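Local atomic coordinates of metallo-carboxypeptidase (Pseudomonas aeruginosa, PDB entry 4A39), a protein that probably removes C-terminal residues from peptides or proteins as a zinc-dependent metallocarboxypeptidase of the M14 family. Residues Glu187-Leu193 with Leu214-Asn219; Trp81-Ala86 with Arg97-Tyr102; Cys286-Pro290 with Arg321-Ala327. One frame throughout, in Å; residues are numbered along the deposited sequence.

How the interactions relate
Interaction 1 is the core contact: all its touching residues are buried, and it packs helix 185-196 against strand 212-217 of the catalytic zinc carboxypeptidase region through apolar side chains and one amide-to-carboxylate hydrogen bond. Interaction 3 belongs to the same region but joins two surface loops, where backbone atoms, a carboxylate and a water do most of the work. Interaction 2, partly buried, lies in the N-terminal domain and ties a loop to strand 96-103 with one backbone bond, a serine hydroxyl, a guanidinium and an aromatic pair. No two contacts touch; interactions 1 and 2 come nearest, with about 10 Å between closest atoms, against about 21 Å for interactions 2 and 3.

Interaction 1 of 3, residues Glu187-Leu193 with Leu214-Asn219; sequences EWFMEGL and LYLVPN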
ATOM      1  N   GLU A 187       0.565   3.757   1.278  1.00  4.54           N
ATOM      2  CA  GLU A 187       0.477   5.129   1.764  1.00  3.65           C
ATOM      3  C   GLU A 187       1.429   6.047   0.984  1.00  4.30           C
ATOM      4  O   GLU A 187       1.181   7.247   0.884  1.00  4.76           O
ATOM      5  CB  GLU A 187       0.717   5.218   3.282  1.00  5.48           C
ATOM      6  CG  GLU A 187       0.615   6.656   3.802  1.00  6.82           C
ATOM      7  CD  GLU A 187       0.111   6.775   5.235  1.00  5.51           C
ATOM      8  OE1 GLU A 187       0.347   5.858   6.049  1.00  6.85           O
ATOM      9  OE2 GLU A 187      -0.515   7.810   5.546  1.00  7.26           O
ATOM     10  N   TRP A 188       2.509   5.498   0.427  1.00  5.00           N
ATOM     11  CA  TRP A 188       3.408   6.328  -0.377  1.00  4.60           C
ATOM     12  C   TRP A 188       2.590   6.849  -1.559  1.00  4.79           C
ATOM     13  O   TRP A 188       2.700   8.015  -1.947  1.00  4.12           O
ATOM     14  CB  TRP A 188       4.611   5.523  -0.884  1.00  4.94           C
ATOM     15  CG  TRP A 188       5.711   5.392   0.132  1.00  5.57           C
ATOM     16  CD1 TRP A 188       6.060   4.269   0.830  1.00  4.17           C
ATOM     17  CD2 TRP A 188       6.604   6.426   0.563  1.00  4.75           C
ATOM     18  NE1 TRP A 188       7.115   4.540   1.666  1.00  4.69           N
ATOM     19  CE2 TRP A 188       7.469   5.856   1.525  1.00  4.86           C
ATOM     20  CE3 TRP A 188       6.759   7.780   0.231  1.00  5.64           C
ATOM     21  CZ2 TRP A 188       8.477   6.591   2.161  1.00  7.79           C
ATOM     22  CZ3 TRP A 188       7.763   8.514   0.864  1.00  6.63           C
ATOM     23  CH2 TRP A 188       8.610   7.915   1.819  1.00  7.51           C
ATOM     24  N   PHE A 189       1.764   5.972  -2.124  1.00  5.57           N
ATOM     25  CA  PHE A 189       0.887   6.321  -3.247  1.00  5.54           C
ATOM     26  C   PHE A 189       0.000   7.501  -2.823  1.00  5.55           C
ATOM     27  O   PHE A 189      -0.191   8.459  -3.575  1.00  6.13           O
ATOM     28  CB  PHE A 189       0.032   5.093  -3.614  1.00  5.69           C
ATOM     29  CG  PHE A 189      -1.052   5.351  -4.644  1.00  3.78           C
ATOM     30  CD1 PHE A 189      -2.243   5.977  -4.280  1.00  5.01           C
ATOM     31  CD2 PHE A 189      -0.906   4.908  -5.956  1.00  5.99           C
ATOM     32  CE1 PHE A 189      -3.276   6.153  -5.204  1.00  4.07           C
ATOM     33  CE2 PHE A 189      -1.934   5.075  -6.890  1.00  5.46           C
ATOM     34  CZ  PHE A 189      -3.122   5.698  -6.512  1.00  4.90           C
ATOM     35  N   MET A 190      -0.534   7.432  -1.608  1.00  4.83           N
ATOM     36  CA  MET A 190      -1.397   8.493  -1.096  1.00  4.12           C
ATOM     37  C   MET A 190      -0.638   9.808  -0.921  1.00  4.49           C
ATOM     38  O   MET A 190      -1.192  10.881  -1.158  1.00  4.87           O
ATOM     39  CB  MET A 190      -2.019   8.069   0.236  1.00  5.15           C
ATOM     40  CG  MET A 190      -2.857   6.798   0.152  1.00  6.77           C
ATOM     41  SD  MET A 190      -4.276   6.924  -0.976  1.00  6.49           S
ATOM     42  CE  MET A 190      -5.414   7.888   0.019  1.00  6.01           C
ATOM     43  N   GLU A 191       0.625   9.734  -0.504  1.00  5.45           N
ATOM     44  CA  GLU A 191       1.421  10.948  -0.331  1.00  6.03           C
ATOM     45  C   GLU A 191       1.590  11.672  -1.671  1.00  7.15           C
ATOM     46  O   GLU A 191       1.525  12.897  -1.736  1.00  7.49           O
ATOM     47  CB  GLU A 191       2.801  10.626   0.263  1.00  5.50           C
ATOM     48  CG  GLU A 191       3.708  11.852   0.392  1.00  8.95           C
ATOM     49  CD  GLU A 191       5.025  11.554   1.082  1.00  8.58           C
ATOM     50  OE1 GLU A 191       4.999  11.050   2.224  1.00  9.54           O
ATOM     51  OE2 GLU A 191       6.087  11.830   0.486  1.00  8.52           O
ATOM     52  N   GLY A 192       1.804  10.910  -2.738  1.00  6.15           N
ATOM     53  CA  GLY A 192       1.965  11.511  -4.051  1.00  6.62           C
ATOM     54  C   GLY A 192       0.684  12.178  -4.507  1.00  7.84           C
ATOM     55  O   GLY A 192       0.699  13.281  -5.068  1.00  6.47           O
ATOM     56  N   LEU A 193      -0.432  11.500  -4.261  1.00  7.92           N
ATOM     57  CA  LEU A 193      -1.744  12.003  -4.632  1.00  8.64           C
ATOM     58  C   LEU A 193      -2.003  13.335  -3.923  1.00  8.64           C
ATOM     59  O   LEU A 193      -2.336  14.342  -4.557  1.00  7.77           O
ATOM     60  CB  LEU A 193      -2.803  10.958  -4.247  1.00 10.74           C
ATOM     61  CG  LEU A 193      -4.259  11.114  -4.686  1.00  8.39           C
ATOM     62  CD1 LEU A 193      -4.961   9.763  -4.564  1.00 11.57           C
ATOM     63  CD2 LEU A 193      -4.955  12.161  -3.840  1.00  9.42           C
ATOM     64  N   LEU A 214     -12.844  14.525  -3.565  1.00  8.57           N
ATOM     65  CA  LEU A 214     -12.072  13.330  -3.256  1.00  7.80           C
ATOM     66  C   LEU A 214     -12.232  12.976  -1.784  1.00  8.29           C
ATOM     67  O   LEU A 214     -12.156  13.848  -0.918  1.00  8.60           O
ATOM     68  CB  LEU A 214     -10.592  13.550  -3.567  1.00  8.61           C
ATOM     69  CG  LEU A 214     -10.261  14.083  -4.962  1.00  9.28           C
ATOM     70  CD1 LEU A 214      -8.755  14.220  -5.086  1.00  9.03           C
ATOM     71  CD2 LEU A 214     -10.811  13.155  -6.036  1.00 10.08           C
ATOM     72  N   TYR A 215     -12.485  11.696  -1.521  1.00  6.06           N
ATOM     73  CA  TYR A 215     -12.628  11.171  -0.163  1.00  6.39           C
ATOM     74  C   TYR A 215     -11.421  10.249  -0.009  1.00  6.58           C
ATOM     75  O   TYR A 215     -11.345   9.193  -0.644  1.00  5.83           O
ATOM     76  CB  TYR A 215     -13.939  10.395  -0.030  1.00  5.81           C
ATOM     77  CG  TYR A 215     -15.166  11.287  -0.025  1.00  8.47           C
ATOM     78  CD1 TYR A 215     -15.592  11.927  -1.189  1.00  9.61           C
ATOM     79  CD2 TYR A 215     -15.888  11.505   1.146  1.00  8.38           C
ATOM     80  CE1 TYR A 215     -16.711  12.760  -1.188  1.00  9.67           C
ATOM     81  CE2 TYR A 215     -17.013  12.337   1.159  1.00 10.40           C
ATOM     82  CZ  TYR A 215     -17.416  12.957  -0.011  1.00  9.78           C
ATOM     83  OH  TYR A 215     -18.536  13.762  -0.010  1.00 10.68           O
ATOM     84  N   LEU A 216     -10.487  10.658   0.845  1.00  6.30           N
ATOM     85  CA  LEU A 216      -9.236   9.929   1.021  1.00  5.96           C
ATOM     86  C   LEU A 216      -8.949   9.407   2.419  1.00  7.35           C
ATOM     87  O   LEU A 216      -9.122  10.119   3.404  1.00  6.56           O
ATOM     88  CB  LEU A 216      -8.075  10.845   0.623  1.00  7.45           C
ATOM     89  CG  LEU A 216      -8.216  11.677  -0.654  1.00  5.77           C
ATOM     90  CD1 LEU A 216      -7.063  12.666  -0.740  1.00  7.74           C
ATOM     91  CD2 LEU A 216      -8.247  10.765  -1.867  1.00  6.91           C
ATOM     92  N   VAL A 217      -8.488   8.161   2.490  1.00  5.47           N
ATOM     93  CA  VAL A 217      -8.101   7.552   3.762  1.00  6.64           C
ATOM     94  C   VAL A 217      -6.655   7.099   3.575  1.00  6.86           C
ATOM     95  O   VAL A 217      -6.404   6.020   3.049  1.00  7.21           O
ATOM     96  CB  VAL A 217      -8.959   6.318   4.115  1.00  6.41           C
ATOM     97  CG1 VAL A 217      -8.435   5.683   5.399  1.00  9.03           C
ATOM     98  CG2 VAL A 217     -10.422   6.722   4.299  1.00  8.49           C
ATOM     99  N   PRO A 218      -5.685   7.932   3.994  1.00  6.57           N
ATOM    100  CA  PRO A 218      -4.250   7.645   3.881  1.00  6.54           C
ATOM    101  C   PRO A 218      -3.773   6.319   4.471  1.00  5.91           C
ATOM    102  O   PRO A 218      -2.856   5.696   3.928  1.00  5.33           O
ATOM    103  CB  PRO A 218      -3.605   8.844   4.567  1.00  7.05           C
ATOM    104  CG  PRO A 218      -4.559   9.949   4.240  1.00  8.37           C
ATOM    105  CD  PRO A 218      -5.898   9.300   4.500  1.00  7.53           C
ATOM    106  N   ASN A 219      -4.359   5.900   5.589  1.00  5.38           N
ATOM    107  CA  ASN A 219      -3.964   4.626   6.189  1.00  5.12           C
ATOM    108  C   ASN A 219      -5.098   3.950   6.950  1.00  5.20           C
ATOM    109  O   ASN A 219      -5.597   4.457   7.960  1.00  6.19           O
ATOM    110  CB  ASN A 219      -2.749   4.801   7.103  1.00  5.67           C
ATOM    111  CG  ASN A 219      -2.122   3.473   7.481  1.00  4.81           C
ATOM    112  OD1 ASN A 219      -2.682   2.713   8.270  1.00  5.67           O
ATOM    113  ND2 ASN A 219      -0.963   3.175   6.898  1.00  5.32           N
TER
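Glu-187 and Asn-219 meet with their side chains crossing at about a right angle. Asn-219 ND2 donates to Glu-187 OE1 over 3.1 Å, but the N-H...O angle is only 145° and the donor stands above the carboxylate plane, 43° out of it. The bond is therefore bent. CG of Glu-187 is anti to the backbone N, which carries the carboxylate alongside the Pro-218 carbonyl oxygen. Glu-187 CD lies 3.4 Å from Pro-218 O, and Glu-187 OE2 equally close to Pro-218 CB. Both oxygens have further partners: Arg-128 forms a salt bridge with OE1 and His-131 a hydrogen bond with OE2, while Asn-219 OD1 accepts from the backbone N of Asn-221. The buried carboxylate is thus gripped at both oxygens, and its negative charge is probably stabilised by the arginine.

One turn further along the helix, Met-190 folds at chi2 and chi3, bringing Met-190 CE to 3.7 Å from Val-217 O and 4.0 Å from Leu-216 CB. Leu-193 then sets its CD2 branch 3.8 Å from Leu-216 CD1, with the other methyl of Leu-216 also close by. Polar contact thus gives way to apolar packing along the helix.

Such a helix against a sheet is characteristic of the alpha/beta fold of M14 peptidases. The segment axes run at 143°, 10.3 Å apart at closest. Strand 212-217 lies between strands 157-163 and 171-177, and Met-190 also touches Val-175. Glu-187 packs on Leu-134 of helix 128-138, and Leu-193 on Leu-377 of helix 366-383.

Interaction 2 of 3, residues Trp81-Ala86 with Arg97-Tyr102; sequences WSGYQA and RVPSQY
With chi1 of -67°, Trp-81 has CG anti to its carbonyl carbon, while Tyr-102 has CG anti to the backbone N; these settings bring the two side chains together obliquely. Trp-81 CB sits over one face of the Tyr-102 ring, 3.5 Å from the centroid and 18° off the ring normal, a CH-pi contact. The five-membered ring follows at 4.9 Å between centroids, its plane inclined 36° to that of the tyrosine.

A bend at chi2 turns the Arg-97 guanidinium back so that NH1 donates to Gln-85 O over 2.8 Å, approaching in the carbonyl plane. Its NH2 donates to Phe-351 O, so this arginine links the N-terminal domain of the cytosolic carboxypeptidases to the zinc carboxypeptidase region.

Ser-100 OG links both segments: it accepts from Ala-86 N at 3.0 Å and donates to Val-98 O at 2.9 Å. Val-98 N in turn donates to Ala-86 O at 3.0 Å.

A type II turn from Trp-81 to Tyr-84 shapes the loop ahead of strand 87-89, which neighbours strand 96-103 antiparallel in the N-terminal sheet. Strand 106-111 lies on the latter's other side, its Leu-107 touching Trp-81 and its Phe-109 Ala-86.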
ATOM      1  N   TRP A  81       9.503 -14.958  -2.734  1.00  7.39           N
ATOM      2  CA  TRP A  81      10.876 -14.570  -2.405  1.00  6.78           C
ATOM      3  C   TRP A  81      11.809 -14.677  -3.602  1.00  6.59           C
ATOM      4  O   TRP A  81      12.811 -13.967  -3.681  1.00  6.50           O
ATOM      5  CB  TRP A  81      11.430 -15.422  -1.259  1.00  5.69           C
ATOM      6  CG  TRP A  81      10.756 -15.199   0.068  1.00  5.78           C
ATOM      7  CD1 TRP A  81      10.088 -16.129   0.813  1.00  6.71           C
ATOM      8  CD2 TRP A  81      10.709 -13.974   0.819  1.00  5.73           C
ATOM      9  NE1 TRP A  81       9.628 -15.564   1.981  1.00  5.33           N
ATOM     10  CE2 TRP A  81       9.993 -14.245   2.012  1.00  4.79           C
ATOM     11  CE3 TRP A  81      11.199 -12.679   0.603  1.00  5.73           C
ATOM     12  CZ2 TRP A  81       9.757 -13.265   2.986  1.00  6.01           C
ATOM     13  CZ3 TRP A  81      10.962 -11.702   1.574  1.00  3.83           C
ATOM     14  CH2 TRP A  81      10.246 -12.005   2.751  1.00  4.88           C
ATOM     15  N   SER A  82      11.484 -15.569  -4.529  1.00  7.39           N
ATOM     16  CA  SER A  82      12.302 -15.739  -5.720  1.00  9.60           C
ATOM     17  C   SER A  82      12.260 -14.452  -6.545  1.00  9.39           C
ATOM     18  O   SER A  82      11.184 -13.948  -6.870  1.00  8.96           O
ATOM     19  CB  SER A  82      11.786 -16.917  -6.552  1.00 12.17           C
ATOM     20  OG  SER A  82      12.552 -17.081  -7.732  1.00 19.36           O
ATOM     21  N   GLY A  83      13.435 -13.917  -6.861  1.00  7.82           N
ATOM     22  CA  GLY A  83      13.507 -12.698  -7.646  1.00  7.44           C
ATOM     23  C   GLY A  83      13.396 -11.421  -6.831  1.00  7.75           C
ATOM     24  O   GLY A  83      13.475 -10.318  -7.377  1.00 11.52           O
ATOM     25  N   TYR A  84      13.205 -11.565  -5.526  1.00  6.44           N
ATOM     26  CA  TYR A  84      13.081 -10.405  -4.650  1.00  5.43           C
ATOM     27  C   TYR A  84      14.427  -9.975  -4.075  1.00  4.39           C
ATOM     28  O   TYR A  84      15.206 -10.802  -3.599  1.00  7.14           O
ATOM     29  CB  TYR A  84      12.125 -10.700  -3.490  1.00  5.03           C
ATOM     30  CG  TYR A  84      12.141  -9.611  -2.443  1.00  5.34           C
ATOM     31  CD1 TYR A  84      11.463  -8.410  -2.646  1.00  4.21           C
ATOM     32  CD2 TYR A  84      12.922  -9.740  -1.295  1.00  5.05           C
ATOM     33  CE1 TYR A  84      11.576  -7.352  -1.733  1.00  3.80           C
ATOM     34  CE2 TYR A  84      13.041  -8.697  -0.381  1.00  4.00           C
ATOM     35  CZ  TYR A  84      12.372  -7.507  -0.607  1.00  2.74           C
ATOM     36  OH  TYR A  84      12.528  -6.473   0.283  1.00  5.30           O
ATOM     37  N   GLN A  85      14.684  -8.671  -4.119  1.00  5.28           N
ATOM     38  CA  GLN A  85      15.915  -8.100  -3.586  1.00  4.20           C
ATOM     39  C   GLN A  85      15.548  -7.204  -2.406  1.00  4.71           C
ATOM     40  O   GLN A  85      14.717  -6.307  -2.545  1.00  4.72           O
ATOM     41  CB  GLN A  85      16.627  -7.260  -4.655  1.00  6.68           C
ATOM     42  CG  GLN A  85      16.937  -7.997  -5.957  1.00 10.26           C
ATOM     43  CD  GLN A  85      17.804  -9.227  -5.753  1.00 12.54           C
ATOM     44  OE1 GLN A  85      17.316 -10.360  -5.771  1.00 14.15           O
ATOM     45  NE2 GLN A  85      19.093  -9.008  -5.550  1.00 10.96           N
ATOM     46  N   ALA A  86      16.160  -7.455  -1.251  1.00  4.40           N
ATOM     47  CA  ALA A  86      15.899  -6.669  -0.045  1.00  4.83           C
ATOM     48  C   ALA A  86      16.310  -5.211  -0.219  1.00  5.54           C
ATOM     49  O   ALA A  86      17.197  -4.901  -1.012  1.00  4.97           O
ATOM     50  CB  ALA A  86      16.646  -7.271   1.138  1.00  6.21           C
ATOM     51  N   ARG A  97      18.490  -1.284  -3.247  1.00  4.93           N
ATOM     52  CA  ARG A  97      18.355  -2.738  -3.257  1.00  4.34           C
ATOM     53  C   ARG A  97      19.726  -3.394  -3.096  1.00  4.73           C
ATOM     54  O   ARG A  97      20.743  -2.845  -3.532  1.00  5.13           O
ATOM     55  CB  ARG A  97      17.718  -3.193  -4.577  1.00  3.20           C
ATOM     56  CG  ARG A  97      16.305  -2.659  -4.823  1.00  5.09           C
ATOM     57  CD  ARG A  97      15.252  -3.426  -4.024  1.00  7.05           C
ATOM     58  NE  ARG A  97      13.932  -2.809  -4.170  1.00  5.57           N
ATOM     59  CZ  ARG A  97      12.779  -3.456  -4.016  1.00  5.85           C
ATOM     60  NH1 ARG A  97      12.771  -4.748  -3.713  1.00  5.89           N
ATOM     61  NH2 ARG A  97      11.628  -2.810  -4.165  1.00  5.01           N
ATOM     62  N   VAL A  98      19.748  -4.564  -2.463  1.00  4.82           N
ATOM     63  CA  VAL A  98      20.988  -5.305  -2.251  1.00  5.36           C
ATOM     64  C   VAL A  98      20.862  -6.721  -2.809  1.00  5.96           C
ATOM     65  O   VAL A  98      19.771  -7.285  -2.861  1.00  5.57           O
ATOM     66  CB  VAL A  98      21.348  -5.386  -0.748  1.00  5.96           C
ATOM     67  CG1 VAL A  98      21.674  -3.995  -0.215  1.00  6.29           C
ATOM     68  CG2 VAL A  98      20.192  -6.002   0.036  1.00  4.99           C
ATOM     69  N   PRO A  99      21.986  -7.313  -3.241  1.00  6.15           N
ATOM     70  CA  PRO A  99      21.993  -8.671  -3.795  1.00  5.97           C
ATOM     71  C   PRO A  99      21.298  -9.661  -2.864  1.00  6.24           C
ATOM     72  O   PRO A  99      21.663  -9.787  -1.692  1.00  6.17           O
ATOM     73  CB  PRO A  99      23.484  -8.970  -3.949  1.00  6.64           C
ATOM     74  CG  PRO A  99      24.058  -7.627  -4.261  1.00  8.56           C
ATOM     75  CD  PRO A  99      23.334  -6.720  -3.281  1.00  7.50           C
ATOM     76  N   SER A 100      20.303 -10.368  -3.390  1.00  5.84           N
ATOM     77  CA  SER A 100      19.554 -11.332  -2.591  1.00  5.77           C
ATOM     78  C   SER A 100      19.305 -12.628  -3.356  1.00  5.88           C
ATOM     79  O   SER A 100      19.219 -12.624  -4.583  1.00  7.07           O
ATOM     80  CB  SER A 100      18.210 -10.724  -2.176  1.00  5.46           C
ATOM     81  OG  SER A 100      18.393  -9.442  -1.599  1.00  5.19           O
ATOM     82  N   GLN A 101      19.203 -13.734  -2.619  1.00  5.37           N
ATOM     83  CA  GLN A 101      18.934 -15.042  -3.212  1.00  5.32           C
ATOM     84  C   GLN A 101      17.973 -15.781  -2.290  1.00  4.86           C
ATOM     85  O   GLN A 101      17.875 -15.462  -1.103  1.00  6.91           O
ATOM     86  CB  GLN A 101      20.213 -15.874  -3.343  1.00  4.23           C
ATOM     87  CG  GLN A 101      21.418 -15.155  -3.921  1.00  6.25           C
ATOM     88  CD  GLN A 101      22.129 -14.295  -2.897  1.00  7.16           C
ATOM     89  OE1 GLN A 101      22.323 -14.707  -1.747  1.00  7.50           O
ATOM     90  NE2 GLN A 101      22.541 -13.103  -3.311  1.00  5.79           N
ATOM     91  N   TYR A 102      17.279 -16.776  -2.833  1.00  5.47           N
ATOM     92  CA  TYR A 102      16.332 -17.561  -2.053  1.00  8.01           C
ATOM     93  C   TYR A 102      16.490 -19.064  -2.283  1.00  6.74           C
ATOM     94  O   TYR A 102      16.524 -19.528  -3.424  1.00  8.26           O
ATOM     95  CB  TYR A 102      14.895 -17.143  -2.401  1.00  7.72           C
ATOM     96  CG  TYR A 102      13.832 -17.913  -1.641  1.00 10.26           C
ATOM     97  CD1 TYR A 102      13.695 -17.773  -0.261  1.00  6.75           C
ATOM     98  CD2 TYR A 102      12.979 -18.796  -2.301  1.00 10.42           C
ATOM     99  CE1 TYR A 102      12.730 -18.497   0.448  1.00  9.22           C
ATOM    100  CE2 TYR A 102      12.013 -19.524  -1.604  1.00 11.66           C
ATOM    101  CZ  TYR A 102      11.895 -19.371  -0.234  1.00 12.41           C
ATOM    102  OH  TYR A 102      10.942 -20.091   0.453  1.00 14.00           O
TER

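Interaction 3 of 3, residues Cys286-Pro290 with Arg321-Ala327; sequences CEGNP and RSAPGQA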
ATOM      1  N   CYS A 286     -13.896  -5.740 -10.884  1.00  6.35           N
ATOM      2  CA  CYS A 286     -15.074  -6.404 -10.317  1.00  6.15           C
ATOM      3  C   CYS A 286     -15.816  -7.328 -11.278  1.00  7.37           C
ATOM      4  O   CYS A 286     -17.019  -7.539 -11.113  1.00  7.79           O
ATOM      5  CB  CYS A 286     -16.083  -5.357  -9.822  1.00  6.77           C
ATOM      6  SG  CYS A 286     -15.505  -4.239  -8.533  1.00  8.75           S
ATOM      7  N   GLU A 287     -15.123  -7.890 -12.265  1.00  6.72           N
ATOM      8  CA  GLU A 287     -15.798  -8.745 -13.237  1.00  7.34           C
ATOM      9  C   GLU A 287     -16.518  -9.963 -12.664  1.00  7.38           C
ATOM     10  O   GLU A 287     -17.362 -10.556 -13.339  1.00  7.80           O
ATOM     11  CB  GLU A 287     -14.826  -9.175 -14.349  1.00  6.30           C
ATOM     12  CG  GLU A 287     -13.755 -10.193 -13.977  1.00  8.22           C
ATOM     13  CD  GLU A 287     -12.653  -9.632 -13.097  1.00  8.00           C
ATOM     14  OE1 GLU A 287     -12.381  -8.412 -13.155  1.00 10.41           O
ATOM     15  OE2 GLU A 287     -12.042 -10.426 -12.358  1.00  6.79           O
ATOM     16  N   GLY A 288     -16.197 -10.327 -11.423  1.00  8.14           N
ATOM     17  CA  GLY A 288     -16.844 -11.468 -10.791  1.00  6.79           C
ATOM     18  C   GLY A 288     -18.100 -11.111 -10.003  1.00  7.56           C
ATOM     19  O   GLY A 288     -18.788 -11.993  -9.483  1.00  8.37           O
ATOM     20  N   ASN A 289     -18.401  -9.820  -9.907  1.00  6.43           N
ATOM     21  CA  ASN A 289     -19.581  -9.357  -9.175  1.00  6.90           C
ATOM     22  C   ASN A 289     -20.894  -9.745  -9.847  1.00  8.09           C
ATOM     23  O   ASN A 289     -21.041  -9.618 -11.057  1.00  8.29           O
ATOM     24  CB  ASN A 289     -19.574  -7.828  -9.041  1.00  7.28           C
ATOM     25  CG  ASN A 289     -18.713  -7.331  -7.893  1.00  7.50           C
ATOM     26  OD1 ASN A 289     -18.631  -6.118  -7.650  1.00  9.27           O
ATOM     27  ND2 ASN A 289     -18.068  -8.250  -7.185  1.00  5.95           N
ATOM     28  N   PRO A 290     -21.863 -10.236  -9.063  1.00  9.08           N
ATOM     29  CA  PRO A 290     -23.142 -10.595  -9.677  1.00 10.71           C
ATOM     30  C   PRO A 290     -23.745  -9.308 -10.254  1.00 11.14           C
ATOM     31  O   PRO A 290     -24.486  -9.329 -11.238  1.00 11.29           O
ATOM     32  CB  PRO A 290     -23.943 -11.132  -8.498  1.00 11.10           C
ATOM     33  CG  PRO A 290     -22.887 -11.796  -7.667  1.00 10.80           C
ATOM     34  CD  PRO A 290     -21.771 -10.765  -7.690  1.00  9.32           C
ATOM     35  N   ARG A 321      -8.887 -13.409 -13.831  1.00 11.48           N
ATOM     36  CA  ARG A 321     -10.194 -12.785 -13.736  1.00 12.88           C
ATOM     37  C   ARG A 321     -11.166 -13.793 -13.173  1.00 11.87           C
ATOM     38  O   ARG A 321     -11.024 -15.001 -13.382  1.00 11.98           O
ATOM     39  CB  ARG A 321     -10.676 -12.303 -15.093  1.00 13.57           C
ATOM     40  CG  ARG A 321     -10.550 -13.301 -16.205  1.00 19.64           C
ATOM     41  CD  ARG A 321     -10.538 -12.572 -17.528  1.00 18.93           C
ATOM     42  NE  ARG A 321      -9.683 -11.387 -17.465  1.00 22.86           N
ATOM     43  CZ  ARG A 321     -10.090 -10.187 -17.052  1.00 20.55           C
ATOM     44  NH1 ARG A 321     -11.347 -10.006 -16.666  1.00 21.36           N
ATOM     45  NH2 ARG A 321      -9.237  -9.173 -17.018  1.00 20.63           N
ATOM     46  N   SER A 322     -12.151 -13.293 -12.441  1.00 10.70           N
ATOM     47  CA  SER A 322     -13.153 -14.153 -11.842  1.00 11.58           C
ATOM     48  C   SER A 322     -14.188 -14.571 -12.869  1.00 12.30           C
ATOM     49  O   SER A 322     -14.518 -13.805 -13.776  1.00 11.73           O
ATOM     50  CB  SER A 322     -13.851 -13.421 -10.693  1.00 12.37           C
ATOM     51  OG  SER A 322     -14.988 -14.145 -10.249  1.00 13.98           O
ATOM     52  N   ALA A 323     -14.685 -15.797 -12.729  1.00 12.61           N
ATOM     53  CA  ALA A 323     -15.719 -16.300 -13.618  1.00 12.34           C
ATOM     54  C   ALA A 323     -16.953 -15.483 -13.259  1.00 12.87           C
ATOM     55  O   ALA A 323     -17.079 -15.016 -12.125  1.00 13.77           O
ATOM     56  CB  ALA A 323     -15.970 -17.780 -13.355  1.00 14.28           C
ATOM     57  N   PRO A 324     -17.879 -15.297 -14.209  1.00 12.70           N
ATOM     58  CA  PRO A 324     -19.089 -14.517 -13.932  1.00 12.40           C
ATOM     59  C   PRO A 324     -19.784 -14.871 -12.616  1.00 12.40           C
ATOM     60  O   PRO A 324     -20.071 -16.039 -12.340  1.00 12.54           O
ATOM     61  CB  PRO A 324     -19.959 -14.799 -15.156  1.00 12.26           C
ATOM     62  CG  PRO A 324     -18.933 -14.930 -16.250  1.00 13.56           C
ATOM     63  CD  PRO A 324     -17.881 -15.796 -15.597  1.00 13.60           C
ATOM     64  N   GLY A 325     -20.030 -13.847 -11.803  1.00 11.02           N
ATOM     65  CA  GLY A 325     -20.707 -14.026 -10.531  1.00 11.56           C
ATOM     66  C   GLY A 325     -19.974 -14.772  -9.432  1.00 11.81           C
ATOM     67  O   GLY A 325     -20.577 -15.091  -8.406  1.00 12.52           O
ATOM     68  N   GLN A 326     -18.682 -15.032  -9.610  1.00 10.63           N
ATOM     69  CA  GLN A 326     -17.925 -15.774  -8.602  1.00 11.72           C
ATOM     70  C   GLN A 326     -17.001 -14.949  -7.707  1.00 11.95           C
ATOM     71  O   GLN A 326     -16.094 -15.494  -7.074  1.00 12.51           O
ATOM     72  CB  GLN A 326     -17.114 -16.880  -9.283  1.00 12.95           C
ATOM     73  CG  GLN A 326     -17.958 -17.830 -10.112  1.00 14.21           C
ATOM     74  CD  GLN A 326     -19.125 -18.397  -9.329  1.00 15.57           C
ATOM     75  OE1 GLN A 326     -18.940 -19.056  -8.307  1.00 17.99           O
ATOM     76  NE2 GLN A 326     -20.337 -18.139  -9.803  1.00 16.78           N
ATOM     77  N   ALA A 327     -17.229 -13.645  -7.635  1.00 10.73           N
ATOM     78  CA  ALA A 327     -16.388 -12.796  -6.805  1.00 10.77           C
ATOM     79  C   ALA A 327     -16.650 -13.009  -5.319  1.00 11.46           C
ATOM     80  O   ALA A 327     -17.715 -13.487  -4.920  1.00 12.85           O
ATOM     81  CB  ALA A 327     -16.607 -11.331  -7.163  1.00 12.63           C
TER
HETATM   82  O   HOH W   1     -19.934 -11.280 -12.852  1.00 10.80           O
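Glu-287 reaches from a type I beta turn, Cys-286 to Asn-289, to a second loop that holds a type II turn from Ala-323 to Gln-326. At its CB the chain leaves with CG between the backbone N and the carbonyl carbon (chi1 72°), and a bend at chi2 then swings it across Arg-321. CG comes close to Arg-321 NH1 and Ser-322 O. Glu-287 CD is 3.8 Å from each of Arg-321 NH1 and Ser-322 N. At the tip, Glu-287 OE2 accepts from Ser-322 N over 2.9 Å, nearly straight at 167°, on the anti lone pair. Glu-287 OE1 has a long salt bridge to Arg-321 NH1, 4.0 Å; it lies well out of the guanidinium plane, so the attraction is one of charge alone.

Beside it, Gly-288 CA comes 3.3 Å from Ser-322 OG, and Ala-327 CB lies 3.2 Å from Gly-288 C. Ala-327 N donates to Gly-288 O over 2.9 Å from above the carbonyl plane. Helix 332-340 touches both loops, through Asn-289 and Ala-327. The Glu-287 side chain is about 7 Å from the bound (2-guanidinoethylmercapto)succinic acid, though it is not among the pocket residues. One water donates to Glu-287 O and Asn-289 O and accepts from Gly-325 N at 2.8 Å.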